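Local coordinates for CRISPR-associated protein, Cse2 family (Thermobifida fusca, PDB 4H79), which probably binds nucleic acid as the CasB (Cse2) subunit of the type I-E CRISPR Cascade complex, at residues K79-E82 with V83-N86; S125-E129 with P130-R134; Q181-Q184 with R185-A189. All coordinates share one frame; numbering follows the deposited sequence.

Each of the three contacts joins neighbouring turns of a single helix or helix start, so none closes a long loop; they follow one another in series along the chain without nesting or crossing. Contact 1 comes first and opens the long helix 80-99. Contact 2, across the chain's centre and about 33 Å from contact 1 centre to centre, carries the loop after helix 114-119 into helix 129-138. Contact 3 lies early in the last helix, 180-195, about 18 Å from contact 1 and 20 Å from contact 2, centre to centre. That helix packs its far end on Ile-127 and Arg-132 of contact 2; Arg-178, just ahead of it, forms a salt bridge with Asp-80 of contact 1.

Contact 1 (K79-E82 with V83-N86); sequences KDME and VAEN
Met-81 sends CG to the side opposite its backbone nitrogen (chi1 -176°) and then bends at chi2 and chi3, which brings SD to 4.1 Å from Glu-85 CG. Glu-85 places its own CG beside its backbone nitrogen (chi1 -72°) and then runs out extended, crossing the bent Met-81 chain at about a right angle. The same Glu-85 CG rests 3.3 Å from Met-81 O, covering the carbonyl that accepts the bond from Glu-85 N at 2.9 Å. Its carboxylate finds a partner beyond this turn: OE2 is hydrogen-bonded to Tyr-70 OH. Val-83 turns CG2 back to within 3.6 Å of Lys-79 O, the acceptor of a weak bond from Val-83 N at 3.3 Å. Ala-84 N to Asp-80 O and Asn-86 N to Glu-82 O carry the ladder onward; in the latter the donor sits above the carbonyl plane, 36° out of it. Asp-80 OD2 forms a salt bridge with Arg-178 NH1, while the buried methyl of Ala-84 packs against Trp-16, Val-17, Phe-69 and Tyr-175. Successive i+4 to i backbone bonds are those of an alpha-helix, and Lys-79 at the N-cap marks this as the opening of helix 80-99, with one flank packed on helices 16-33, 67-71 and 167-176.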
ATOM      1  N   LYS A  79     -13.969  -8.083  14.592  1.00 65.13           N
ATOM      2  CA  LYS A  79     -13.435  -6.748  14.270  1.00 71.18           C
ATOM      3  C   LYS A  79     -12.805  -6.654  12.885  1.00 63.18           C
ATOM      4  O   LYS A  79     -12.018  -5.733  12.595  1.00 58.44           O
ATOM      5  CB  LYS A  79     -12.492  -6.223  15.363  1.00 88.61           C
ATOM      6  CG  LYS A  79     -13.213  -5.929  16.683  1.00105.89           C
ATOM      7  CD  LYS A  79     -12.866  -4.567  17.278  1.00105.76           C
ATOM      8  CE  LYS A  79     -13.955  -4.114  18.246  1.00 87.01           C
ATOM      9  NZ  LYS A  79     -13.777  -2.720  18.740  1.00 84.49           N
ATOM     10  N   ASP A  80     -13.167  -7.601  12.019  1.00 52.69           N
ATOM     11  CA  ASP A  80     -12.476  -7.733  10.740  1.00 50.16           C
ATOM     12  C   ASP A  80     -12.832  -6.612   9.729  1.00 58.97           C
ATOM     13  O   ASP A  80     -11.959  -6.203   8.897  1.00 42.53           O
ATOM     14  CB  ASP A  80     -12.647  -9.134  10.164  1.00 49.04           C
ATOM     15  CG  ASP A  80     -11.609 -10.179  10.766  1.00 58.86           C
ATOM     16  OD1 ASP A  80     -10.871  -9.889  11.743  1.00 52.23           O
ATOM     17  OD2 ASP A  80     -11.524 -11.306  10.248  1.00 53.25           O
ATOM     18  N   MET A  81     -14.069  -6.087   9.809  1.00 42.95           N
ATOM     19  CA  MET A  81     -14.446  -4.964   8.941  1.00 45.55           C
ATOM     20  C   MET A  81     -13.580  -3.749   9.247  1.00 41.77           C
ATOM     21  O   MET A  81     -13.127  -3.081   8.321  1.00 40.59           O
ATOM     22  CB  MET A  81     -15.963  -4.609   9.020  1.00 44.40           C
ATOM     23  CG  MET A  81     -16.398  -3.511   8.043  1.00 41.23           C
ATOM     24  SD  MET A  81     -15.684  -3.729   6.381  1.00 45.93           S
ATOM     25  CE  MET A  81     -16.909  -4.787   5.609  1.00 50.64           C
ATOM     26  N   GLU A  82     -13.342  -3.476  10.539  1.00 37.06           N
ATOM     27  CA  GLU A  82     -12.537  -2.318  10.966  1.00 41.75           C
ATOM     28  C   GLU A  82     -11.112  -2.428  10.458  1.00 39.78           C
ATOM     29  O   GLU A  82     -10.487  -1.396  10.155  1.00 39.85           O
ATOM     30  CB  GLU A  82     -12.455  -2.276  12.487  1.00 55.94           C
ATOM     31  CG  GLU A  82     -12.536  -0.917  13.168  1.00 73.28           C
ATOM     32  CD  GLU A  82     -13.163  -1.019  14.565  1.00 87.71           C
ATOM     33  OE1 GLU A  82     -13.608  -2.129  14.961  1.00 79.95           O
ATOM     34  OE2 GLU A  82     -13.226   0.014  15.269  1.00106.08           O
ATOM     35  N   VAL A  83     -10.576  -3.660  10.459  1.00 38.26           N
ATOM     36  CA  VAL A  83      -9.211  -3.908  10.006  1.00 30.47           C
ATOM     37  C   VAL A  83      -9.164  -3.706   8.478  1.00 32.30           C
ATOM     38  O   VAL A  83      -8.251  -3.078   7.974  1.00 35.61           O
ATOM     39  CB  VAL A  83      -8.674  -5.287  10.432  1.00 37.93           C
ATOM     40  CG1 VAL A  83      -7.336  -5.556   9.772  1.00 31.33           C
ATOM     41  CG2 VAL A  83      -8.530  -5.355  11.964  1.00 40.25           C
ATOM     42  N   ALA A  84     -10.156  -4.228   7.751  1.00 30.12           N
ATOM     43  CA  ALA A  84     -10.235  -4.045   6.293  1.00 30.96           C
ATOM     44  C   ALA A  84     -10.343  -2.581   5.913  1.00 29.84           C
ATOM     45  O   ALA A  84      -9.676  -2.133   4.967  1.00 28.48           O
ATOM     46  CB  ALA A  84     -11.420  -4.809   5.739  1.00 29.42           C
ATOM     47  N   GLU A  85     -11.183  -1.829   6.641  1.00 29.93           N
ATOM     48  CA  GLU A  85     -11.300  -0.370   6.405  1.00 31.76           C
ATOM     49  C   GLU A  85      -9.972   0.341   6.688  1.00 32.12           C
ATOM     50  O   GLU A  85      -9.499   1.198   5.905  1.00 31.20           O
ATOM     51  CB  GLU A  85     -12.370   0.225   7.301  1.00 31.02           C
ATOM     52  CG  GLU A  85     -13.784  -0.126   6.921  1.00 33.90           C
ATOM     53  CD  GLU A  85     -14.801   0.465   7.889  1.00 47.66           C
ATOM     54  OE1 GLU A  85     -14.486   0.781   9.063  1.00 42.77           O
ATOM     55  OE2 GLU A  85     -15.962   0.613   7.492  1.00 48.01           O
ATOM     56  N   ASN A  86      -9.356  -0.015   7.814  1.00 31.82           N
ATOM     57  CA  ASN A  86      -8.035   0.517   8.125  1.00 31.63           C
ATOM     58  C   ASN A  86      -6.929   0.158   7.092  1.00 29.17           C
ATOM     59  O   ASN A  86      -6.075   1.001   6.715  1.00 29.13           O
ATOM     60  CB  ASN A  86      -7.633   0.121   9.550  1.00 35.67           C
ATOM     61  CG  ASN A  86      -6.450   0.932  10.050  1.00 51.46           C
ATOM     62  OD1 ASN A  86      -6.284   2.141   9.729  1.00 53.74           O
ATOM     63  ND2 ASN A  86      -5.595   0.273  10.812  1.00 52.48           N
TER

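Contact 2 (S125-E129 with P130-R134); sequences SEIDE and PLRKR
Charge pairing joins Glu-129 and Arg-132, whose side chains lie alongside each other and point the same way. Glu-129 OE2 presents its syn lone pair to Arg-132 NH2 at 3.1 Å, at the edge of the guanidinium and close to its plane, although the carboxylate and guanidinium planes are turned 46° apart. Two weak bonds widen the grip, from Arg-132 NE to Glu-129 OE2 at 3.4 Å and from Arg-132 NH2 to Glu-129 OE1 at 3.3 Å. The bends of Arg-132 at chi2 and chi3 fold its tip back over the start of the helix to meet this carboxylate.

Capping comes from Asp-128, the N-cap residue. Its OD2 takes the bond from Leu-131 N at 2.9 Å, nearly straight at 173°, with the donor well above the carboxylate plane; the same oxygen lies 3.0 Å from Pro-130 CD. The helical ladder starts here too, Arg-132 N giving to Asp-128 O and Lys-133 N to Glu-129 O, both at 2.8 Å.

Van der Waals packing is supplied by Ile-127. Its CG2 lies 3.7 Å from Arg-132 CB and also over one face of the guanidinium, offset toward the rim, while CD1 touches Arg-132 NH1. An alanine in place of Arg-132 is likely to leave the Glu-129 carboxylate without its charge partner and Ile-127 without the flat group it lies against.

The buried Leu-131 packs on Leu-121 and Met-122, earlier in the same loop. On another flank, Ile-127 and Arg-132 pack together on Phe-194 and His-195, fastening the start of helix 129-138 to the end of helix 180-195.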
ATOM      1  N   SER A 125      23.243  -6.990  -8.071  1.00 44.31           N
ATOM      2  CA  SER A 125      24.471  -7.606  -7.564  1.00 60.43           C
ATOM      3  C   SER A 125      24.483  -7.737  -5.991  1.00 54.53           C
ATOM      4  O   SER A 125      24.925  -8.755  -5.447  1.00 59.52           O
ATOM      5  CB  SER A 125      25.670  -6.780  -8.147  1.00 77.41           C
ATOM      6  OG  SER A 125      26.987  -7.115  -7.662  1.00 61.70           O
ATOM      7  N   GLU A 126      23.922  -6.748  -5.283  1.00 50.01           N
ATOM      8  CA  GLU A 126      24.271  -6.444  -3.872  1.00 36.56           C
ATOM      9  C   GLU A 126      23.046  -6.348  -2.958  1.00 36.46           C
ATOM     10  O   GLU A 126      21.932  -6.235  -3.402  1.00 41.01           O
ATOM     11  CB  GLU A 126      25.094  -5.072  -3.749  1.00 38.01           C
ATOM     12  CG  GLU A 126      26.411  -5.023  -4.534  1.00 48.53           C
ATOM     13  CD  GLU A 126      27.339  -6.262  -4.319  1.00 69.39           C
ATOM     14  OE1 GLU A 126      27.206  -6.951  -3.260  1.00 70.84           O
ATOM     15  OE2 GLU A 126      28.220  -6.549  -5.199  1.00 67.10           O
ATOM     16  N   ILE A 127      23.274  -6.360  -1.659  1.00 30.37           N
ATOM     17  CA  ILE A 127      22.257  -6.051  -0.700  1.00 33.05           C
ATOM     18  C   ILE A 127      22.740  -4.855   0.186  1.00 37.80           C
ATOM     19  O   ILE A 127      23.803  -4.932   0.789  1.00 40.02           O
ATOM     20  CB  ILE A 127      21.954  -7.265   0.166  1.00 28.21           C
ATOM     21  CG1 ILE A 127      21.150  -8.315  -0.663  1.00 30.02           C
ATOM     22  CG2 ILE A 127      21.215  -6.794   1.434  1.00 27.06           C
ATOM     23  CD1 ILE A 127      20.677  -9.510   0.158  1.00 38.21           C
ATOM     24  N   ASP A 128      21.991  -3.749   0.217  1.00 30.64           N
ATOM     25  CA  ASP A 128      22.251  -2.641   1.188  1.00 31.51           C
ATOM     26  C   ASP A 128      21.742  -3.135   2.558  1.00 29.74           C
ATOM     27  O   ASP A 128      20.541  -3.243   2.779  1.00 30.12           O
ATOM     28  CB  ASP A 128      21.523  -1.382   0.701  1.00 34.72           C
ATOM     29  CG  ASP A 128      21.391  -0.266   1.769  1.00 43.05           C
ATOM     30  OD1 ASP A 128      20.987   0.798   1.354  1.00 49.98           O
ATOM     31  OD2 ASP A 128      21.604  -0.395   2.993  1.00 49.11           O
ATOM     32  N   GLU A 129      22.667  -3.466   3.447  1.00 26.15           N
ATOM     33  CA  GLU A 129      22.328  -4.169   4.713  1.00 32.60           C
ATOM     34  C   GLU A 129      21.459  -3.333   5.618  1.00 29.99           C
ATOM     35  O   GLU A 129      20.506  -3.862   6.167  1.00 33.65           O
ATOM     36  CB  GLU A 129      23.585  -4.676   5.438  1.00 40.98           C
ATOM     37  CG  GLU A 129      24.255  -5.739   4.609  1.00 40.10           C
ATOM     38  CD  GLU A 129      23.470  -7.064   4.561  1.00 53.90           C
ATOM     39  OE1 GLU A 129      23.862  -7.899   3.700  1.00 52.02           O
ATOM     40  OE2 GLU A 129      22.493  -7.295   5.364  1.00 41.47           O
ATOM     41  N   PRO A 130      21.768  -2.029   5.768  1.00 35.42           N
ATOM     42  CA  PRO A 130      20.891  -1.190   6.617  1.00 34.62           C
ATOM     43  C   PRO A 130      19.456  -1.118   6.040  1.00 30.16           C
ATOM     44  O   PRO A 130      18.497  -1.236   6.786  1.00 26.69           O
ATOM     45  CB  PRO A 130      21.587   0.192   6.576  1.00 34.31           C
ATOM     46  CG  PRO A 130      23.055  -0.137   6.338  1.00 47.11           C
ATOM     47  CD  PRO A 130      23.042  -1.337   5.412  1.00 35.67           C
ATOM     48  N   LEU A 131      19.304  -0.954   4.718  1.00 26.76           N
ATOM     49  CA  LEU A 131      17.972  -0.938   4.132  1.00 25.15           C
ATOM     50  C   LEU A 131      17.287  -2.339   4.274  1.00 26.77           C
ATOM     51  O   LEU A 131      16.100  -2.441   4.588  1.00 25.82           O
ATOM     52  CB  LEU A 131      18.039  -0.525   2.676  1.00 24.66           C
ATOM     53  CG  LEU A 131      16.710  -0.488   1.910  1.00 27.75           C
ATOM     54  CD1 LEU A 131      15.605   0.333   2.585  1.00 28.33           C
ATOM     55  CD2 LEU A 131      16.991   0.039   0.460  1.00 31.93           C
ATOM     56  N   ARG A 132      18.045  -3.407   4.072  1.00 25.00           N
ATOM     57  CA  ARG A 132      17.455  -4.738   4.145  1.00 30.30           C
ATOM     58  C   ARG A 132      17.011  -4.981   5.590  1.00 31.40           C
ATOM     59  O   ARG A 132      15.925  -5.553   5.827  1.00 31.49           O
ATOM     60  CB  ARG A 132      18.429  -5.829   3.691  1.00 30.19           C
ATOM     61  CG  ARG A 132      17.736  -7.246   3.602  1.00 31.77           C
ATOM     62  CD  ARG A 132      18.002  -8.181   4.830  1.00 28.99           C
ATOM     63  NE  ARG A 132      19.432  -8.563   4.830  1.00 38.30           N
ATOM     64  CZ  ARG A 132      19.907  -9.594   4.125  1.00 44.89           C
ATOM     65  NH1 ARG A 132      19.073 -10.389   3.410  1.00 46.96           N
ATOM     66  NH2 ARG A 132      21.211  -9.822   4.119  1.00 39.90           N
ATOM     67  N   LYS A 133      17.823  -4.525   6.553  1.00 30.49           N
ATOM     68  CA  LYS A 133      17.475  -4.667   7.976  1.00 36.18           C
ATOM     69  C   LYS A 133      16.152  -3.952   8.264  1.00 32.56           C
ATOM     70  O   LYS A 133      15.262  -4.524   8.942  1.00 32.70           O
ATOM     71  CB  LYS A 133      18.576  -4.103   8.877  1.00 47.19           C
ATOM     72  CG  LYS A 133      18.277  -4.164  10.366  1.00 62.58           C
ATOM     73  CD  LYS A 133      19.492  -3.752  11.205  1.00 79.97           C
ATOM     74  CE  LYS A 133      19.212  -3.811  12.703  1.00 83.89           C
ATOM     75  NZ  LYS A 133      19.621  -5.108  13.324  1.00 59.66           N
ATOM     76  N   ARG A 134      16.023  -2.716   7.763  1.00 31.03           N
ATOM     77  CA  ARG A 134      14.779  -1.926   7.944  1.00 39.12           C
ATOM     78  C   ARG A 134      13.578  -2.589   7.279  1.00 32.84           C
ATOM     79  O   ARG A 134      12.478  -2.568   7.826  1.00 35.68           O
ATOM     80  CB  ARG A 134      14.937  -0.470   7.453  1.00 45.73           C
ATOM     81  CG  ARG A 134      15.821   0.319   8.420  1.00 70.04           C
ATOM     82  CD  ARG A 134      16.342   1.634   7.849  1.00 84.28           C
ATOM     83  NE  ARG A 134      15.376   2.713   8.027  1.00 93.17           N
ATOM     84  CZ  ARG A 134      14.525   3.142   7.097  1.00 60.70           C
ATOM     85  NH1 ARG A 134      14.506   2.590   5.883  1.00 74.73           N
ATOM     86  NH2 ARG A 134      13.693   4.141   7.394  1.00 65.58           N
TER

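Contact 3 (Q181-Q184 with R185-A189); sequences QGAQ and RVRTA
Thr-188 bends its hydroxyl back onto the preceding turn: with OG1 beside its own backbone nitrogen (chi1 -60°), OG1 donates to Gln-184 O at 2.8 Å. Thr-188 N gives to the same oxygen at 2.9 Å, and the two donors arrive from opposite faces of the carbonyl plane, a double grip on one acceptor. Arg-187 sets its CG beside its backbone nitrogen and kinks at chi3 (-60°), folding the guanidinium over the backbone behind it. One face of that group covers Ala-183 O and Gln-184 CA, both offset toward the rim, and NH1 lies 3.7 Å from Ala-183 CB. Beyond this turn, NH1 is hydrogen-bonded to Gly-139 O. Arg-185 instead stretches out from CG to NE and runs obliquely across Gln-181, with Arg-185 CG 3.3 Å from Gln-181 O. Arg-187 N to Ala-183 O, 2.9 Å and almost straight, is one rung of the regular backbone ladder beneath. Val-186 packs on Gln-173 and Gln-176 of helix 167-176 and on Phe-177, which Ala-183 also touches; Arg-187 meets His-140, so this part of helix 180-195 is packed on helix 167-176 and also meets the loop after helix 129-138.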
ATOM      1  N   GLN A 181      -0.557 -15.972  11.769  1.00 33.67           N
ATOM      2  CA  GLN A 181      -0.301 -16.810  10.597  1.00 42.43           C
ATOM      3  C   GLN A 181      -0.360 -16.019   9.262  1.00 40.19           C
ATOM      4  O   GLN A 181       0.463 -16.230   8.345  1.00 39.23           O
ATOM      5  CB  GLN A 181      -1.256 -17.984  10.579  1.00 48.93           C
ATOM      6  CG  GLN A 181      -1.191 -18.793   9.299  1.00 56.85           C
ATOM      7  CD  GLN A 181      -1.927 -20.111   9.424  1.00 77.75           C
ATOM      8  OE1 GLN A 181      -1.558 -20.973  10.233  1.00 91.30           O
ATOM      9  NE2 GLN A 181      -2.974 -20.280   8.622  1.00 86.57           N
ATOM     10  N   GLY A 182      -1.305 -15.100   9.148  1.00 34.36           N
ATOM     11  CA  GLY A 182      -1.319 -14.205   7.979  1.00 31.93           C
ATOM     12  C   GLY A 182      -0.087 -13.315   7.888  1.00 32.60           C
ATOM     13  O   GLY A 182       0.460 -13.151   6.808  1.00 33.21           O
ATOM     14  N   ALA A 183       0.371 -12.732   9.002  1.00 35.60           N
ATOM     15  CA  ALA A 183       1.616 -11.936   9.027  1.00 34.69           C
ATOM     16  C   ALA A 183       2.865 -12.732   8.532  1.00 34.52           C
ATOM     17  O   ALA A 183       3.731 -12.200   7.789  1.00 29.36           O
ATOM     18  CB  ALA A 183       1.867 -11.389  10.435  1.00 36.59           C
ATOM     19  N   GLN A 184       2.986 -13.970   8.962  1.00 29.36           N
ATOM     20  CA  GLN A 184       4.065 -14.844   8.505  1.00 34.88           C
ATOM     21  C   GLN A 184       3.969 -15.039   6.980  1.00 34.62           C
ATOM     22  O   GLN A 184       4.997 -15.044   6.294  1.00 32.67           O
ATOM     23  CB  GLN A 184       4.023 -16.231   9.206  1.00 32.04           C
ATOM     24  CG  GLN A 184       4.899 -17.277   8.487  1.00 37.97           C
ATOM     25  CD  GLN A 184       4.984 -18.574   9.244  1.00 44.92           C
ATOM     26  OE1 GLN A 184       4.895 -18.592  10.465  1.00 57.36           O
ATOM     27  NE2 GLN A 184       5.188 -19.690   8.529  1.00 43.75           N
ATOM     28  N   ARG A 185       2.752 -15.257   6.474  1.00 29.87           N
ATOM     29  CA  ARG A 185       2.575 -15.467   5.049  1.00 30.99           C
ATOM     30  C   ARG A 185       2.977 -14.197   4.288  1.00 32.23           C
ATOM     31  O   ARG A 185       3.645 -14.249   3.243  1.00 32.04           O
ATOM     32  CB  ARG A 185       1.149 -15.845   4.760  1.00 30.74           C
ATOM     33  CG  ARG A 185       0.778 -17.251   5.239  1.00 37.63           C
ATOM     34  CD  ARG A 185      -0.528 -17.659   4.574  1.00 58.08           C
ATOM     35  NE  ARG A 185      -0.811 -19.040   4.891  1.00 56.11           N
ATOM     36  CZ  ARG A 185      -1.769 -19.411   5.722  1.00 92.16           C
ATOM     37  NH1 ARG A 185      -2.555 -18.498   6.302  1.00 98.24           N
ATOM     38  NH2 ARG A 185      -1.938 -20.690   5.956  1.00 63.90           N
ATOM     39  N   VAL A 186       2.624 -13.036   4.820  1.00 29.10           N
ATOM     40  CA  VAL A 186       3.029 -11.776   4.173  1.00 29.71           C
ATOM     41  C   VAL A 186       4.544 -11.535   4.202  1.00 28.31           C
ATOM     42  O   VAL A 186       5.158 -11.174   3.189  1.00 30.18           O
ATOM     43  CB  VAL A 186       2.279 -10.563   4.763  1.00 28.11           C
ATOM     44  CG1 VAL A 186       2.844  -9.265   4.146  1.00 27.06           C
ATOM     45  CG2 VAL A 186       0.755 -10.727   4.459  1.00 24.09           C
ATOM     46  N   ARG A 187       5.168 -11.717   5.369  1.00 26.29           N
ATOM     47  CA  ARG A 187       6.658 -11.635   5.465  1.00 31.42           C
ATOM     48  C   ARG A 187       7.333 -12.595   4.474  1.00 31.91           C
ATOM     49  O   ARG A 187       8.345 -12.223   3.788  1.00 28.02           O
ATOM     50  CB  ARG A 187       7.118 -11.977   6.888  1.00 27.86           C
ATOM     51  CG  ARG A 187       6.879 -10.845   7.891  1.00 31.94           C
ATOM     52  CD  ARG A 187       7.676 -11.108   9.186  1.00 35.00           C
ATOM     53  NE  ARG A 187       7.307 -12.389   9.894  1.00 38.94           N
ATOM     54  CZ  ARG A 187       6.295 -12.491  10.735  1.00 39.60           C
ATOM     55  NH1 ARG A 187       5.540 -11.413  10.994  1.00 35.09           N
ATOM     56  NH2 ARG A 187       6.030 -13.642  11.320  1.00 37.96           N
ATOM     57  N   THR A 188       6.797 -13.814   4.379  1.00 28.54           N
ATOM     58  CA  THR A 188       7.358 -14.811   3.445  1.00 29.83           C
ATOM     59  C   THR A 188       7.223 -14.321   1.995  1.00 26.85           C
ATOM     60  O   THR A 188       8.173 -14.392   1.204  1.00 29.40           O
ATOM     61  CB  THR A 188       6.679 -16.181   3.620  1.00 29.19           C
ATOM     62  OG1 THR A 188       6.901 -16.636   4.963  1.00 29.21           O
ATOM     63  CG2 THR A 188       7.272 -17.230   2.636  1.00 27.64           C
ATOM     64  N   ALA A 189       6.063 -13.782   1.635  1.00 24.91           N
ATOM     65  CA  ALA A 189       5.883 -13.251   0.245  1.00 25.41           C
ATOM     66  C   ALA A 189       6.861 -12.083  -0.053  1.00 30.64           C
ATOM     67  O   ALA A 189       7.453 -11.964  -1.166  1.00 30.16           O
ATOM     68  CB  ALA A 189       4.403 -12.838  -0.004  1.00 27.40           C
TER